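Local coordinates for 5' nucleotidase family protein (Staphylococcus aureus subsp. aureus, PDB 4Q7F), which belongs to the 5'-nucleotidase family, pairing a calcineurin-like metallophosphoesterase domain that holds manganese and magnesium with a C-terminal nucleotidase domain, at residues A[435-447]-A[453-465]. Residues are numbered along the deposited sequence; the frame is centred on the assembly and turned at random.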
loop_
_atom_site.group_PDB
_atom_site.type_symbol
_atom_site.label_atom_id
_atom_site.label_comp_id
_atom_site.label_asym_id
_atom_site.label_seq_id
_atom_site.Cartn_x
_atom_site.Cartn_y
_atom_site.Cartn_z
ATOM N N ASP A 435 3.006 10.652 -12.667
ATOM C CA ASP A 435 2.368 11.930 -12.310
ATOM C C ASP A 435 2.031 12.722 -13.522
ATOM O O ASP A 435 2.762 12.693 -14.547
ATOM C CB ASP A 435 3.257 12.779 -11.387
ATOM C CG ASP A 435 3.318 12.262 -9.957
ATOM O OD1 ASP A 435 2.366 11.604 -9.504
ATOM O OD2 ASP A 435 4.312 12.572 -9.244
ATOM N N ILE A 436 0.897 13.413 -13.402
ATOM C CA ILE A 436 0.441 14.360 -14.401
ATOM C C ILE A 436 0.676 15.746 -13.802
ATOM O O ILE A 436 0.257 16.028 -12.678
ATOM C CB ILE A 436 -1.054 14.199 -14.761
ATOM C CG1 ILE A 436 -1.349 12.812 -15.345
ATOM C CG2 ILE A 436 -1.473 15.283 -15.738
ATOM C CD1 ILE A 436 -1.637 11.729 -14.328
ATOM N N TYR A 437 1.337 16.621 -14.560
ATOM C CA TYR A 437 1.701 17.941 -14.063
ATOM C C TYR A 437 0.842 19.069 -14.599
ATOM O O TYR A 437 0.378 19.041 -15.731
ATOM C CB TYR A 437 3.173 18.249 -14.416
ATOM C CG TYR A 437 4.153 17.253 -13.839
ATOM C CD1 TYR A 437 4.342 16.010 -14.431
ATOM C CD2 TYR A 437 4.934 17.580 -12.725
ATOM C CE1 TYR A 437 5.242 15.092 -13.909
ATOM C CE2 TYR A 437 5.822 16.665 -12.187
ATOM C CZ TYR A 437 5.968 15.431 -12.781
ATOM O OH TYR A 437 6.859 14.563 -12.261
ATOM N N GLY A 438 0.653 20.070 -13.761
ATOM C CA GLY A 438 -0.095 21.274 -14.123
ATOM C C GLY A 438 0.753 22.521 -13.927
ATOM O O GLY A 438 1.605 22.602 -13.013
ATOM N N GLY A 439 0.529 23.514 -14.785
ATOM C CA GLY A 439 1.263 24.743 -14.683
ATOM C C GLY A 439 2.475 24.730 -15.573
ATOM O O GLY A 439 3.068 25.774 -15.803
ATOM N N VAL A 440 2.833 23.545 -16.071
ATOM C CA VAL A 440 3.957 23.385 -16.964
ATOM C C VAL A 440 3.492 22.531 -18.132
ATOM O O VAL A 440 2.818 21.525 -17.928
ATOM C CB VAL A 440 5.179 22.732 -16.265
ATOM C CG1 VAL A 440 4.849 21.376 -15.677
ATOM C CG2 VAL A 440 6.358 22.593 -17.204
ATOM N N SER A 441 3.809 22.968 -19.352
ATOM C CA SER A 441 3.487 22.226 -20.548
ATOM C C SER A 441 4.768 21.532 -20.994
ATOM O O SER A 441 5.867 22.041 -20.762
ATOM C CB SER A 441 2.913 23.130 -21.655
ATOM O OG SER A 441 3.869 24.042 -22.102
ATOM N N TYR A 442 4.613 20.383 -21.641
ATOM C CA TYR A 442 5.747 19.537 -22.045
ATOM C C TYR A 442 5.355 18.464 -23.045
ATOM O O TYR A 442 4.183 18.144 -23.240
ATOM C CB TYR A 442 6.372 18.873 -20.803
ATOM C CG TYR A 442 5.371 18.129 -19.930
ATOM C CD1 TYR A 442 4.556 18.817 -19.030
ATOM C CD2 TYR A 442 5.254 16.733 -19.973
ATOM C CE1 TYR A 442 3.633 18.141 -18.227
ATOM C CE2 TYR A 442 4.337 16.062 -19.173
ATOM C CZ TYR A 442 3.530 16.772 -18.296
ATOM O OH TYR A 442 2.614 16.097 -17.489
ATOM N N THR A 443 6.377 17.905 -23.670
ATOM C CA THR A 443 6.244 16.890 -24.660
ATOM C C THR A 443 7.117 15.736 -24.208
ATOM O O THR A 443 8.291 15.934 -23.856
ATOM C CB THR A 443 6.789 17.364 -26.030
ATOM O OG1 THR A 443 6.045 18.499 -26.489
ATOM C CG2 THR A 443 6.680 16.242 -27.056
ATOM N N ILE A 444 6.534 14.540 -24.157
ATOM C CA ILE A 444 7.277 13.337 -23.819
ATOM C C ILE A 444 7.478 12.527 -25.093
ATOM O O ILE A 444 6.514 12.235 -25.785
ATOM C CB ILE A 444 6.536 12.475 -22.772
ATOM C CG1 ILE A 444 6.488 13.191 -21.412
ATOM C CG2 ILE A 444 7.252 11.152 -22.627
ATOM C CD1 ILE A 444 5.635 12.467 -20.347
ATOM N N HIS A 445 8.726 12.189 -25.399
ATOM C CA HIS A 445 9.089 11.373 -26.563
ATOM C C HIS A 445 9.494 9.997 -26.055
ATOM O O HIS A 445 10.642 9.780 -25.692
ATOM C CB HIS A 445 10.248 12.008 -27.335
ATOM C CG HIS A 445 9.863 13.238 -28.092
ATOM N ND1 HIS A 445 9.272 13.183 -29.332
ATOM C CD2 HIS A 445 9.969 14.551 -27.786
ATOM C CE1 HIS A 445 9.030 14.406 -29.763
ATOM N NE2 HIS A 445 9.454 15.254 -28.849
ATOM N N VAL A 446 8.552 9.062 -26.069
ATOM C CA VAL A 446 8.762 7.715 -25.480
ATOM C C VAL A 446 9.841 6.895 -26.212
ATOM O O VAL A 446 10.514 6.099 -25.608
ATOM C CB VAL A 446 7.425 6.952 -25.381
ATOM C CG1 VAL A 446 7.592 5.649 -24.589
ATOM C CG2 VAL A 446 6.383 7.843 -24.701
ATOM N N GLY A 447 10.046 7.156 -27.493
ATOM C CA GLY A 447 11.067 6.433 -28.253
ATOM C C GLY A 447 12.501 6.801 -27.866
ATOM O O GLY A 447 13.439 6.137 -28.284
ATOM N N ARG A 453 13.656 12.226 -22.386
ATOM C CA ARG A 453 12.410 12.157 -23.119
ATOM C C ARG A 453 11.562 13.406 -23.026
ATOM O O ARG A 453 10.580 13.503 -23.753
ATOM C CB ARG A 453 11.536 11.005 -22.543
ATOM C CG ARG A 453 12.099 9.602 -22.716
ATOM C CD ARG A 453 11.188 8.537 -22.097
ATOM N NE ARG A 453 11.556 7.186 -22.547
ATOM C CZ ARG A 453 10.976 6.061 -22.136
ATOM N NH1 ARG A 453 9.980 6.094 -21.282
ATOM N NH2 ARG A 453 11.376 4.901 -22.625
ATOM N N VAL A 454 11.869 14.309 -22.091
ATOM C CA VAL A 454 11.040 15.497 -21.887
ATOM C C VAL A 454 11.587 16.676 -22.716
ATOM O O VAL A 454 12.737 16.980 -22.626
ATOM C CB VAL A 454 10.968 15.881 -20.416
ATOM C CG1 VAL A 454 10.119 17.133 -20.224
ATOM C CG2 VAL A 454 10.392 14.731 -19.588
ATOM N N SER A 455 10.716 17.276 -23.521
ATOM C CA SER A 455 11.041 18.392 -24.403
ATOM C C SER A 455 9.987 19.478 -24.298
ATOM O O SER A 455 8.897 19.268 -23.737
ATOM C CB SER A 455 11.077 17.910 -25.848
ATOM O OG SER A 455 12.184 17.069 -26.081
ATOM N N ASN A 456 10.337 20.635 -24.841
ATOM C CA ASN A 456 9.441 21.785 -24.952
ATOM C C ASN A 456 8.837 22.290 -23.632
ATOM O O ASN A 456 7.688 22.753 -23.622
ATOM C CB ASN A 456 8.309 21.423 -25.923
ATOM C CG ASN A 456 8.821 20.880 -27.246
ATOM O OD1 ASN A 456 8.507 19.737 -27.620
ATOM N ND2 ASN A 456 9.645 21.684 -27.959
HETATM N N MSE A 457 9.606 22.252 -22.543
HETATM C CA MSE A 457 9.058 22.656 -21.229
HETATM C C MSE A 457 8.797 24.144 -21.162
HETATM O O MSE A 457 9.671 24.927 -21.466
HETATM C CB MSE A 457 10.000 22.298 -20.089
HETATM C CG MSE A 457 10.073 20.814 -19.814
HETATM SE SE MSE A 457 11.199 20.551 -18.218
HETATM C CE MSE A 457 10.041 21.427 -16.922
HETATM N N MSE A 458 7.596 24.533 -20.743
HETATM C CA MSE A 458 7.240 25.938 -20.651
HETATM C C MSE A 458 6.391 26.200 -19.455
HETATM O O MSE A 458 5.427 25.485 -19.204
HETATM C CB MSE A 458 6.440 26.420 -21.864
HETATM C CG MSE A 458 7.178 26.185 -23.169
HETATM SE SE MSE A 458 8.547 27.573 -23.436
HETATM C CE MSE A 458 7.348 28.851 -24.320
ATOM N N ILE A 459 6.736 27.265 -18.735
ATOM C CA ILE A 459 6.016 27.707 -17.539
ATOM C C ILE A 459 5.633 29.166 -17.800
ATOM O O ILE A 459 6.481 30.044 -17.777
ATOM C CB ILE A 459 6.889 27.547 -16.279
ATOM C CG1 ILE A 459 7.225 26.068 -16.089
ATOM C CG2 ILE A 459 6.172 28.098 -15.037
ATOM C CD1 ILE A 459 8.217 25.762 -14.993
ATOM N N GLN A 460 4.365 29.406 -18.119
ATOM C CA GLN A 460 3.839 30.756 -18.384
ATOM C C GLN A 460 4.536 31.528 -19.530
ATOM O O GLN A 460 5.140 32.594 -19.312
ATOM C CB GLN A 460 3.823 31.600 -17.105
ATOM C CG GLN A 460 2.922 31.032 -16.015
ATOM C CD GLN A 460 2.915 31.867 -14.748
ATOM O OE1 GLN A 460 3.665 32.842 -14.620
ATOM N NE2 GLN A 460 2.066 31.482 -13.792
ATOM N N GLY A 461 4.446 30.966 -20.735
ATOM C CA GLY A 461 4.962 31.592 -21.943
ATOM C C GLY A 461 6.462 31.650 -22.043
ATOM O O GLY A 461 7.019 32.178 -23.027
ATOM N N HIS A 462 7.127 31.108 -21.030
ATOM C CA HIS A 462 8.570 31.106 -21.005
ATOM C C HIS A 462 9.118 29.719 -20.842
ATOM O O HIS A 462 8.564 28.888 -20.101
ATOM C CB HIS A 462 9.101 32.018 -19.896
ATOM C CG HIS A 462 9.032 33.476 -20.234
ATOM N ND1 HIS A 462 8.016 34.300 -19.794
ATOM C CD2 HIS A 462 9.844 34.251 -20.993
ATOM C CE1 HIS A 462 8.214 35.522 -20.254
ATOM N NE2 HIS A 462 9.314 35.518 -20.988
ATOM N N ALA A 463 10.218 29.494 -21.543
ATOM C CA ALA A 463 10.932 28.244 -21.514
ATOM C C ALA A 463 11.431 28.052 -20.113
ATOM O O ALA A 463 11.757 29.024 -19.423
ATOM C CB ALA A 463 12.097 28.279 -22.497
ATOM N N VAL A 464 11.427 26.807 -19.661
ATOM C CA VAL A 464 11.903 26.520 -18.339
ATOM C C VAL A 464 13.401 26.743 -18.297
ATOM O O VAL A 464 14.159 26.133 -19.056
ATOM C CB VAL A 464 11.540 25.101 -17.875
ATOM C CG1 VAL A 464 12.287 24.745 -16.588
ATOM C CG2 VAL A 464 10.028 25.009 -17.673
ATOM N N ASP A 465 13.808 27.662 -17.437
ATOM C CA ASP A 465 15.209 27.948 -17.232
ATOM C C ASP A 465 15.693 26.913 -16.212
ATOM O O ASP A 465 15.243 26.906 -15.068
ATOM C CB ASP A 465 15.364 29.383 -16.712
ATOM C CG ASP A 465 16.810 29.800 -16.536
ATOM O OD1 ASP A 465 17.697 28.932 -16.367
ATOM O OD2 ASP A 465 17.048 31.027 -16.564
HETATM O O HOH W 1 4.960 23.140 -24.050
HETATM O O HOH W 2 10.004 17.929 -29.168
#
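The guanidinium of Arg453 carries Val446 on one face: CG1 of Val446 sits about 4.0 Å above its plane, toward the rim, and Val446 O lies over a face too, at too poor an angle to bond. NH1 of Arg453 goes instead to the carbonyls of Ala408 and Phe411. The His445 ring turns an edge to Ser455, CD2 being 3.8 Å from OG, while NE2 meets, in the ring plane, a water that donates to Asn456 OD1; ND1 is bonded to Lys527 O. That same OD1 takes the hydroxyl of Thr443, OG1 to OD1 3.0 Å, the donor tilted 19° from the amide plane.

The backbones form an antiparallel hairpin, 441-445 against 454-459. Ser441 with Met458 and Thr443 with Ser455 are hydrogen-bonded pairs, and His445 N closes the series on Arg453 O at 2.8 Å. Between the first two pairs the register slips by one residue, a beta bulge, with Asn456 at positive phi (57°). On the face of Ile444 and Val454, which looks onto helix 397-408 of the same domain, Tyr442 CB touches Val454 CG1 at 4.2 Å; further along, Val440 CG2 meets Ile459 CG1 at 3.8 Å.

With two donors on its OD1, the Thr443 hydroxyl and the water, the amide of Asn456 is held against the partner strand at the bulge.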